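Local atomic coordinates of factor essential for expression of methicillin resistance (Staphylococcus aureus, PDB entry 1LRZ), a protein that adds glycines 2 and 3 of the pentaglycine interpeptide bridge of staphylococcal peptidoglycan, taking them from glycyl-tRNA(Gly). Residues Pro19-Phe23 and Pro109-Tyr113; Pro322-Tyr328 and Ile358-Tyr364. All blocks are in the same frame, centred on the assembly; numbering follows the deposited sequence.

Contact 1. Residues Pro19-Phe23 and Pro109-Tyr113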
ATOM      1  N   PRO A  19      -0.972  15.287  -7.834  1.00 17.95           N
ATOM      2  CA  PRO A  19      -1.832  14.308  -7.159  1.00 18.29           C
ATOM      3  C   PRO A  19      -2.046  13.173  -8.155  1.00 17.98           C
ATOM      4  O   PRO A  19      -1.941  13.379  -9.367  1.00 15.44           O
ATOM      5  CB  PRO A  19      -3.123  15.089  -6.902  1.00 21.30           C
ATOM      6  CG  PRO A  19      -3.146  16.078  -8.036  1.00 21.87           C
ATOM      7  CD  PRO A  19      -1.700  16.539  -8.085  1.00 19.70           C
ATOM      8  N   TYR A  20      -2.344  11.981  -7.652  1.00 16.54           N
ATOM      9  CA  TYR A  20      -2.560  10.827  -8.509  1.00 16.67           C
ATOM     10  C   TYR A  20      -1.405  10.548  -9.473  1.00 16.17           C
ATOM     11  O   TYR A  20      -1.595  10.341 -10.668  1.00 17.24           O
ATOM     12  CB  TYR A  20      -3.891  10.964  -9.267  1.00 13.64           C
ATOM     13  CG  TYR A  20      -5.084  10.630  -8.386  1.00 17.97           C
ATOM     14  CD1 TYR A  20      -5.343   9.308  -7.998  1.00 17.11           C
ATOM     15  CD2 TYR A  20      -5.896  11.635  -7.862  1.00 16.08           C
ATOM     16  CE1 TYR A  20      -6.375   8.996  -7.105  1.00 15.64           C
ATOM     17  CE2 TYR A  20      -6.934  11.331  -6.965  1.00 18.91           C
ATOM     18  CZ  TYR A  20      -7.162  10.016  -6.594  1.00 17.62           C
ATOM     19  OH  TYR A  20      -8.163   9.717  -5.700  1.00 19.08           O
ATOM     20  N   SER A  21      -0.195  10.583  -8.942  1.00 15.92           N
ATOM     21  CA  SER A  21       0.983  10.235  -9.717  1.00 18.52           C
ATOM     22  C   SER A  21       1.340   8.905  -9.059  1.00 17.34           C
ATOM     23  O   SER A  21       1.768   8.871  -7.912  1.00 18.05           O
ATOM     24  CB  SER A  21       2.098  11.267  -9.524  1.00 21.97           C
ATOM     25  OG  SER A  21       2.243  11.605  -8.154  1.00 37.79           O
ATOM     26  N   HIS A  22       1.120   7.814  -9.779  1.00 18.96           N
ATOM     27  CA  HIS A  22       1.367   6.456  -9.267  1.00 17.93           C
ATOM     28  C   HIS A  22       2.851   6.195  -9.016  1.00 17.71           C
ATOM     29  O   HIS A  22       3.706   6.857  -9.615  1.00 16.12           O
ATOM     30  CB  HIS A  22       0.823   5.443 -10.279  1.00 18.05           C
ATOM     31  CG  HIS A  22       0.560   4.084  -9.709  1.00 19.77           C
ATOM     32  ND1 HIS A  22       1.123   2.940 -10.232  1.00 16.00           N
ATOM     33  CD2 HIS A  22      -0.275   3.677  -8.722  1.00 20.92           C
ATOM     34  CE1 HIS A  22       0.642   1.885  -9.597  1.00 18.28           C
ATOM     35  NE2 HIS A  22      -0.210   2.303  -8.676  1.00 20.52           N
ATOM     36  N   PHE A  23       3.162   5.215  -8.162  1.00 14.13           N
ATOM     37  CA  PHE A  23       4.556   4.915  -7.852  1.00 15.73           C
ATOM     38  C   PHE A  23       5.303   4.395  -9.082  1.00 18.29           C
ATOM     39  O   PHE A  23       6.528   4.342  -9.077  1.00 15.59           O
ATOM     40  CB  PHE A  23       4.688   3.916  -6.679  1.00 16.73           C
ATOM     41  CG  PHE A  23       4.035   2.574  -6.920  1.00 19.57           C
ATOM     42  CD1 PHE A  23       2.750   2.310  -6.440  1.00 17.45           C
ATOM     43  CD2 PHE A  23       4.708   1.575  -7.615  1.00 19.39           C
ATOM     44  CE1 PHE A  23       2.146   1.068  -6.647  1.00 20.46           C
ATOM     45  CE2 PHE A  23       4.111   0.323  -7.830  1.00 21.05           C
ATOM     46  CZ  PHE A  23       2.828   0.072  -7.344  1.00 19.28           C
ATOM     47  N   PRO A 109      -4.986   5.063 -16.797  1.00 19.19           N
ATOM     48  CA  PRO A 109      -4.825   6.258 -15.966  1.00 19.21           C
ATOM     49  C   PRO A 109      -5.302   6.098 -14.531  1.00 17.22           C
ATOM     50  O   PRO A 109      -6.332   5.475 -14.257  1.00 16.87           O
ATOM     51  CB  PRO A 109      -5.604   7.331 -16.736  1.00 18.73           C
ATOM     52  CG  PRO A 109      -6.669   6.556 -17.397  1.00 22.99           C
ATOM     53  CD  PRO A 109      -5.957   5.306 -17.879  1.00 18.29           C
ATOM     54  N   TYR A 110      -4.510   6.662 -13.627  1.00 17.09           N
ATOM     55  CA  TYR A 110      -4.766   6.650 -12.187  1.00 16.70           C
ATOM     56  C   TYR A 110      -5.773   7.787 -12.007  1.00 16.31           C
ATOM     57  O   TYR A 110      -5.453   8.847 -11.471  1.00 15.01           O
ATOM     58  CB  TYR A 110      -3.452   6.961 -11.461  1.00 13.08           C
ATOM     59  CG  TYR A 110      -3.409   6.588  -9.990  1.00 15.04           C
ATOM     60  CD1 TYR A 110      -2.372   7.048  -9.178  1.00 10.69           C
ATOM     61  CD2 TYR A 110      -4.383   5.763  -9.416  1.00 13.07           C
ATOM     62  CE1 TYR A 110      -2.286   6.698  -7.837  1.00 14.83           C
ATOM     63  CE2 TYR A 110      -4.312   5.409  -8.054  1.00 16.48           C
ATOM     64  CZ  TYR A 110      -3.256   5.878  -7.278  1.00 17.13           C
ATOM     65  OH  TYR A 110      -3.139   5.518  -5.960  1.00 16.65           O
ATOM     66  N   LEU A 111      -6.992   7.542 -12.482  1.00 14.76           N
ATOM     67  CA  LEU A 111      -8.069   8.529 -12.481  1.00 15.63           C
ATOM     68  C   LEU A 111      -9.339   7.977 -11.840  1.00 12.20           C
ATOM     69  O   LEU A 111      -9.936   7.043 -12.367  1.00 15.92           O
ATOM     70  CB  LEU A 111      -8.371   8.915 -13.941  1.00 14.36           C
ATOM     71  CG  LEU A 111      -9.466   9.943 -14.230  1.00 15.87           C
ATOM     72  CD1 LEU A 111      -9.076  11.262 -13.594  1.00 11.74           C
ATOM     73  CD2 LEU A 111      -9.647  10.112 -15.747  1.00 14.13           C
ATOM     74  N   PRO A 112      -9.777   8.559 -10.714  1.00 14.56           N
ATOM     75  CA  PRO A 112     -10.991   8.073 -10.051  1.00 14.47           C
ATOM     76  C   PRO A 112     -12.211   8.167 -10.951  1.00 15.77           C
ATOM     77  O   PRO A 112     -12.330   9.083 -11.769  1.00 15.19           O
ATOM     78  CB  PRO A 112     -11.128   8.988  -8.832  1.00 12.23           C
ATOM     79  CG  PRO A 112      -9.725   9.433  -8.563  1.00 15.33           C
ATOM     80  CD  PRO A 112      -9.183   9.677  -9.961  1.00 13.37           C
ATOM     81  N   TYR A 113     -13.120   7.215 -10.760  1.00 15.57           N
ATOM     82  CA  TYR A 113     -14.369   7.136 -11.498  1.00 16.71           C
ATOM     83  C   TYR A 113     -15.513   7.293 -10.489  1.00 16.45           C
ATOM     84  O   TYR A 113     -16.313   8.224 -10.585  1.00 17.09           O
ATOM     85  CB  TYR A 113     -14.455   5.779 -12.209  1.00 14.87           C
ATOM     86  CG  TYR A 113     -15.836   5.402 -12.704  1.00 18.21           C
ATOM     87  CD1 TYR A 113     -16.653   6.337 -13.364  1.00 17.88           C
ATOM     88  CD2 TYR A 113     -16.318   4.106 -12.538  1.00 18.61           C
ATOM     89  CE1 TYR A 113     -17.911   5.989 -13.841  1.00 17.80           C
ATOM     90  CE2 TYR A 113     -17.581   3.740 -13.015  1.00 19.28           C
ATOM     91  CZ  TYR A 113     -18.370   4.683 -13.666  1.00 19.43           C
ATOM     92  OH  TYR A 113     -19.602   4.317 -14.152  1.00 19.74           O
TER
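Tyr20, Tyr110 and His22 build an aromatic cluster in which the Tyr110 ring is the centre, met on each face by a ring edge from the loop between helices 8-16 and 27-35. Both stacks are T-shaped. On one face stands the edge of Tyr20, its CD1 over the centre of the Tyr110 ring, with centroids 5.1 Å apart and planes at 86°. The opposite face takes the imidazole of His22, nearer the rim, where His22 CD2 lies 3.7 Å from Tyr110 CE1. A chi1 of -162° swings the Tyr110 ring away from its own backbone N and in between these two side chains.

A CH-pi contact covers a face of Tyr20: Pro112 CD sits over the ring, 4.0 Å from its centroid and 12° off the normal. Tyr110 is also the centre of an inverse gamma turn, which brings the chain round into strand 112-116.

Polar bonds come from outside the cluster. The hydroxyls of Tyr20 and Tyr110 both bond the guanidinium of Arg360, Tyr110 OH also bonds Glu324, and the His22 imidazole bonds Thr24 and Tyr364. Between the two segments themselves no hydrogen bond forms; packing joins them, and it includes a backbone atom: Tyr110 O lies 3.4 Å from Tyr20 CB.

Contact 2. Residues Pro322-Tyr328 and Ile358-Tyr364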
ATOM      1  N   PRO A 322       5.473  11.178  -2.483  1.00 15.39           N
ATOM      2  CA  PRO A 322       4.774  12.352  -1.954  1.00 15.92           C
ATOM      3  C   PRO A 322       3.248  12.263  -1.948  1.00 15.52           C
ATOM      4  O   PRO A 322       2.597  12.759  -1.030  1.00 15.32           O
ATOM      5  CB  PRO A 322       5.286  13.487  -2.843  1.00 17.06           C
ATOM      6  CG  PRO A 322       6.703  13.034  -3.164  1.00 19.40           C
ATOM      7  CD  PRO A 322       6.471  11.568  -3.497  1.00 16.34           C
ATOM      8  N   PHE A 323       2.670  11.630  -2.965  1.00 14.45           N
ATOM      9  CA  PHE A 323       1.217  11.538  -3.046  1.00 12.54           C
ATOM     10  C   PHE A 323       0.583  10.550  -2.068  1.00 14.34           C
ATOM     11  O   PHE A 323      -0.519  10.777  -1.576  1.00 14.25           O
ATOM     12  CB  PHE A 323       0.797  11.150  -4.467  1.00 15.23           C
ATOM     13  CG  PHE A 323      -0.687  10.949  -4.631  1.00 14.46           C
ATOM     14  CD1 PHE A 323      -1.580  11.967  -4.302  1.00 13.48           C
ATOM     15  CD2 PHE A 323      -1.190   9.758  -5.156  1.00 15.77           C
ATOM     16  CE1 PHE A 323      -2.958  11.803  -4.497  1.00 15.29           C
ATOM     17  CE2 PHE A 323      -2.563   9.581  -5.355  1.00 15.16           C
ATOM     18  CZ  PHE A 323      -3.447  10.606  -5.026  1.00 13.79           C
ATOM     19  N   GLU A 324       1.276   9.455  -1.781  1.00 13.82           N
ATOM     20  CA  GLU A 324       0.692   8.454  -0.894  1.00 14.49           C
ATOM     21  C   GLU A 324       1.673   7.373  -0.476  1.00 14.37           C
ATOM     22  O   GLU A 324       2.737   7.186  -1.083  1.00 12.97           O
ATOM     23  CB  GLU A 324      -0.469   7.764  -1.617  1.00 15.07           C
ATOM     24  CG  GLU A 324       0.013   7.085  -2.923  1.00 14.16           C
ATOM     25  CD  GLU A 324      -1.078   6.350  -3.705  1.00 16.76           C
ATOM     26  OE1 GLU A 324      -0.812   5.998  -4.876  1.00 12.59           O
ATOM     27  OE2 GLU A 324      -2.183   6.111  -3.167  1.00 13.74           O
ATOM     28  N   VAL A 325       1.287   6.656   0.572  1.00 13.06           N
ATOM     29  CA  VAL A 325       2.043   5.517   1.048  1.00 13.38           C
ATOM     30  C   VAL A 325       1.159   4.359   0.558  1.00 15.57           C
ATOM     31  O   VAL A 325      -0.068   4.401   0.719  1.00 14.24           O
ATOM     32  CB  VAL A 325       2.139   5.490   2.586  1.00 14.26           C
ATOM     33  CG1 VAL A 325       2.600   4.112   3.057  1.00 12.08           C
ATOM     34  CG2 VAL A 325       3.140   6.548   3.050  1.00 11.88           C
ATOM     35  N   VAL A 326       1.767   3.352  -0.062  1.00 15.81           N
ATOM     36  CA  VAL A 326       1.010   2.224  -0.575  1.00 15.22           C
ATOM     37  C   VAL A 326       1.391   0.917   0.092  1.00 18.39           C
ATOM     38  O   VAL A 326       2.569   0.560   0.133  1.00 19.32           O
ATOM     39  CB  VAL A 326       1.232   2.034  -2.101  1.00 16.39           C
ATOM     40  CG1 VAL A 326       0.515   0.759  -2.580  1.00 14.41           C
ATOM     41  CG2 VAL A 326       0.708   3.244  -2.875  1.00 13.79           C
ATOM     42  N   TYR A 327       0.394   0.222   0.629  1.00 16.50           N
ATOM     43  CA  TYR A 327       0.601  -1.097   1.224  1.00 17.54           C
ATOM     44  C   TYR A 327       0.445  -2.039   0.014  1.00 17.87           C
ATOM     45  O   TYR A 327      -0.667  -2.428  -0.351  1.00 13.91           O
ATOM     46  CB  TYR A 327      -0.483  -1.385   2.258  1.00 18.08           C
ATOM     47  CG  TYR A 327      -0.518  -2.817   2.735  1.00 21.32           C
ATOM     48  CD1 TYR A 327       0.650  -3.477   3.119  1.00 20.24           C
ATOM     49  CD2 TYR A 327      -1.729  -3.504   2.842  1.00 21.02           C
ATOM     50  CE1 TYR A 327       0.618  -4.784   3.597  1.00 22.98           C
ATOM     51  CE2 TYR A 327      -1.774  -4.815   3.323  1.00 26.42           C
ATOM     52  CZ  TYR A 327      -0.599  -5.448   3.696  1.00 25.93           C
ATOM     53  OH  TYR A 327      -0.640  -6.744   4.162  1.00 30.67           O
ATOM     54  N   TYR A 328       1.565  -2.380  -0.615  1.00 17.93           N
ATOM     55  CA  TYR A 328       1.540  -3.209  -1.810  1.00 19.74           C
ATOM     56  C   TYR A 328       1.305  -4.699  -1.585  1.00 21.44           C
ATOM     57  O   TYR A 328       0.470  -5.311  -2.250  1.00 21.70           O
ATOM     58  CB  TYR A 328       2.832  -3.017  -2.601  1.00 23.56           C
ATOM     59  CG  TYR A 328       2.815  -3.739  -3.925  1.00 28.02           C
ATOM     60  CD1 TYR A 328       1.996  -3.299  -4.967  1.00 28.17           C
ATOM     61  CD2 TYR A 328       3.564  -4.899  -4.117  1.00 31.79           C
ATOM     62  CE1 TYR A 328       1.917  -4.004  -6.175  1.00 32.08           C
ATOM     63  CE2 TYR A 328       3.495  -5.616  -5.320  1.00 36.11           C
ATOM     64  CZ  TYR A 328       2.667  -5.160  -6.342  1.00 36.83           C
ATOM     65  OH  TYR A 328       2.586  -5.874  -7.518  1.00 40.50           O
ATOM     66  N   ILE A 358       2.512  12.987   4.218  1.00 16.18           N
ATOM     67  CA  ILE A 358       1.869  12.289   3.114  1.00 14.17           C
ATOM     68  C   ILE A 358       0.438  12.137   3.614  1.00 14.58           C
ATOM     69  O   ILE A 358       0.192  11.485   4.641  1.00 13.34           O
ATOM     70  CB  ILE A 358       2.552  10.922   2.836  1.00 13.02           C
ATOM     71  CG1 ILE A 358       3.992  11.164   2.367  1.00 12.89           C
ATOM     72  CG2 ILE A 358       1.763  10.141   1.790  1.00 11.72           C
ATOM     73  CD1 ILE A 358       4.900   9.917   2.384  1.00 15.76           C
ATOM     74  N   ASP A 359      -0.496  12.757   2.895  1.00 14.71           N
ATOM     75  CA  ASP A 359      -1.904  12.784   3.292  1.00 17.92           C
ATOM     76  C   ASP A 359      -2.818  11.670   2.797  1.00 17.39           C
ATOM     77  O   ASP A 359      -4.043  11.773   2.915  1.00 15.52           O
ATOM     78  CB  ASP A 359      -2.510  14.123   2.872  1.00 20.72           C
ATOM     79  CG  ASP A 359      -1.741  15.308   3.428  1.00 23.83           C
ATOM     80  OD1 ASP A 359      -1.392  15.275   4.627  1.00 26.75           O
ATOM     81  OD2 ASP A 359      -1.505  16.267   2.667  1.00 25.61           O
ATOM     82  N   ARG A 360      -2.238  10.611   2.258  1.00 14.39           N
ATOM     83  CA  ARG A 360      -3.041   9.512   1.737  1.00 14.68           C
ATOM     84  C   ARG A 360      -2.379   8.179   2.042  1.00 14.77           C
ATOM     85  O   ARG A 360      -1.194   7.997   1.780  1.00 16.43           O
ATOM     86  CB  ARG A 360      -3.205   9.700   0.233  1.00 13.41           C
ATOM     87  CG  ARG A 360      -3.870   8.559  -0.520  1.00 13.92           C
ATOM     88  CD  ARG A 360      -4.165   9.040  -1.945  1.00 15.01           C
ATOM     89  NE  ARG A 360      -4.375   7.960  -2.904  1.00 13.69           N
ATOM     90  CZ  ARG A 360      -5.472   7.807  -3.639  1.00 15.21           C
ATOM     91  NH1 ARG A 360      -6.489   8.660  -3.519  1.00 12.24           N
ATOM     92  NH2 ARG A 360      -5.531   6.827  -4.539  1.00 14.68           N
ATOM     93  N   TYR A 361      -3.147   7.255   2.607  1.00 13.26           N
ATOM     94  CA  TYR A 361      -2.636   5.939   2.949  1.00 14.76           C
ATOM     95  C   TYR A 361      -3.472   4.940   2.149  1.00 14.67           C
ATOM     96  O   TYR A 361      -4.661   4.751   2.407  1.00 13.21           O
ATOM     97  CB  TYR A 361      -2.783   5.692   4.450  1.00 14.34           C
ATOM     98  CG  TYR A 361      -2.099   4.432   4.924  1.00 15.80           C
ATOM     99  CD1 TYR A 361      -0.730   4.415   5.197  1.00 14.61           C
ATOM    100  CD2 TYR A 361      -2.823   3.252   5.094  1.00 15.00           C
ATOM    101  CE1 TYR A 361      -0.100   3.251   5.631  1.00 14.19           C
ATOM    102  CE2 TYR A 361      -2.206   2.081   5.522  1.00 15.03           C
ATOM    103  CZ  TYR A 361      -0.847   2.088   5.790  1.00 17.92           C
ATOM    104  OH  TYR A 361      -0.252   0.926   6.212  1.00 18.20           O
ATOM    105  N   ASN A 362      -2.833   4.307   1.178  1.00 13.52           N
ATOM    106  CA  ASN A 362      -3.500   3.387   0.276  1.00 13.37           C
ATOM    107  C   ASN A 362      -3.351   1.909   0.654  1.00 14.00           C
ATOM    108  O   ASN A 362      -2.279   1.335   0.463  1.00 13.06           O
ATOM    109  CB  ASN A 362      -2.938   3.623  -1.131  1.00 13.60           C
ATOM    110  CG  ASN A 362      -3.894   3.206  -2.223  1.00 16.95           C
ATOM    111  OD1 ASN A 362      -4.732   2.336  -2.018  1.00 15.18           O
ATOM    112  ND2 ASN A 362      -3.758   3.820  -3.406  1.00  9.80           N
ATOM    113  N   PHE A 363      -4.421   1.299   1.177  1.00 13.68           N
ATOM    114  CA  PHE A 363      -4.397  -0.124   1.532  1.00 15.10           C
ATOM    115  C   PHE A 363      -4.359  -0.923   0.229  1.00 15.33           C
ATOM    116  O   PHE A 363      -4.230  -2.150   0.218  1.00 13.95           O
ATOM    117  CB  PHE A 363      -5.637  -0.514   2.354  1.00  9.69           C
ATOM    118  CG  PHE A 363      -5.559  -0.094   3.794  1.00 15.97           C
ATOM    119  CD1 PHE A 363      -6.231   1.042   4.245  1.00 12.37           C
ATOM    120  CD2 PHE A 363      -4.799  -0.835   4.705  1.00 15.56           C
ATOM    121  CE1 PHE A 363      -6.145   1.440   5.590  1.00 16.03           C
ATOM    122  CE2 PHE A 363      -4.710  -0.443   6.057  1.00 18.30           C
ATOM    123  CZ  PHE A 363      -5.381   0.691   6.499  1.00 12.85           C
ATOM    124  N   TYR A 364      -4.485  -0.186  -0.867  1.00 15.59           N
ATOM    125  CA  TYR A 364      -4.442  -0.721  -2.220  1.00 15.67           C
ATOM    126  C   TYR A 364      -5.572  -1.661  -2.674  1.00 17.07           C
ATOM    127  O   TYR A 364      -6.722  -1.519  -2.265  1.00 16.07           O
ATOM    128  CB  TYR A 364      -3.063  -1.358  -2.494  1.00 15.90           C
ATOM    129  CG  TYR A 364      -2.508  -1.031  -3.877  1.00 19.67           C
ATOM    130  CD1 TYR A 364      -2.498   0.292  -4.349  1.00 19.88           C
ATOM    131  CD2 TYR A 364      -1.989  -2.027  -4.705  1.00 20.15           C
ATOM    132  CE1 TYR A 364      -1.990   0.610  -5.599  1.00 19.24           C
ATOM    133  CE2 TYR A 364      -1.475  -1.716  -5.977  1.00 19.27           C
ATOM    134  CZ  TYR A 364      -1.479  -0.395  -6.411  1.00 21.90           C
ATOM    135  OH  TYR A 364      -0.976  -0.064  -7.650  1.00 20.51           O
TER
HETATM  136  O   HOH W   1       0.357  13.789   0.207  1.00 16.81           O
HETATM  137  O   HOH W   2      -2.535  -4.530  -0.606  1.00 37.05           O
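Glu324 and Arg360 meet in a salt bridge at the start of a parallel strand pair, 325-332 beside 360-365, the two strands of a beta-alpha-beta unit whose crossover helix is 341-355. Three backbone bonds knit the pair: Val325 N to Arg360 O, Asn362 N to Val325 O, and Tyr327 N to Asn362 O at 2.9 Å.

Arg360 is the side chain to follow. Its CB lies 3.4 Å from Phe323 O, and CG runs against Glu324 CB. The chain stays extended from CG to NE, carrying CD over the face of the Phe323 ring, a CH-pi contact 4.0 Å from Arg360 CD to the Phe323 centroid. NE then gives its hydrogen to Glu324 OE2 at 2.9 Å, almost straight (176°) and within the guanidinium plane. Beyond it, CZ continues over Phe323, whose ring lies against one guanidinium face with the planes 26° apart. At the tip, NH1 and NH2 end at the tyrosine hydroxyls of contact 1.

Glu324 OE2 has a second donor. Asn362 ND2 reaches it at 2.8 Å on the syn side, from the carboxylate face opposite to Arg360 NE, which comes from above the plane. Held from both faces, and with OE1 taken up by Tyr110, this buried carboxylate has little freedom to turn.

Val326 shares the sheet face of Asn362, and its CG1 lies over the Tyr364 ring, 3.5 Å from Tyr364 CD1. On the other face, Val325 CG1 packs 3.8 Å from Tyr361 CE1. At the far end, where Phe363 and Tyr364 form a classic beta bulge opposite Ser159, one water donates to both Tyr327 O and Phe363 O, at 2.8 Å from Tyr327 O.

From the N terminus, the loop after helix 8-16 supplies the first half of contact 1. The chain then runs through helix 27-35 and four strands of the seven-stranded sheet before 109-113 returns and closes that loop of 85 intervening residues. Much later, after the long helices 245-272 and 277-307, contact 2 opens at 322-328 and closes through helix 341-355. The two closures are in series, neither nested nor crossed. In space they touch, joined by hydrogen bonds of the contact 1 aromatic side chains to residues of 322-328 and 358-364. Together they tie the N-terminal loop to the nine-stranded sheet, which contains strands 112-116, 325-332 and 360-365.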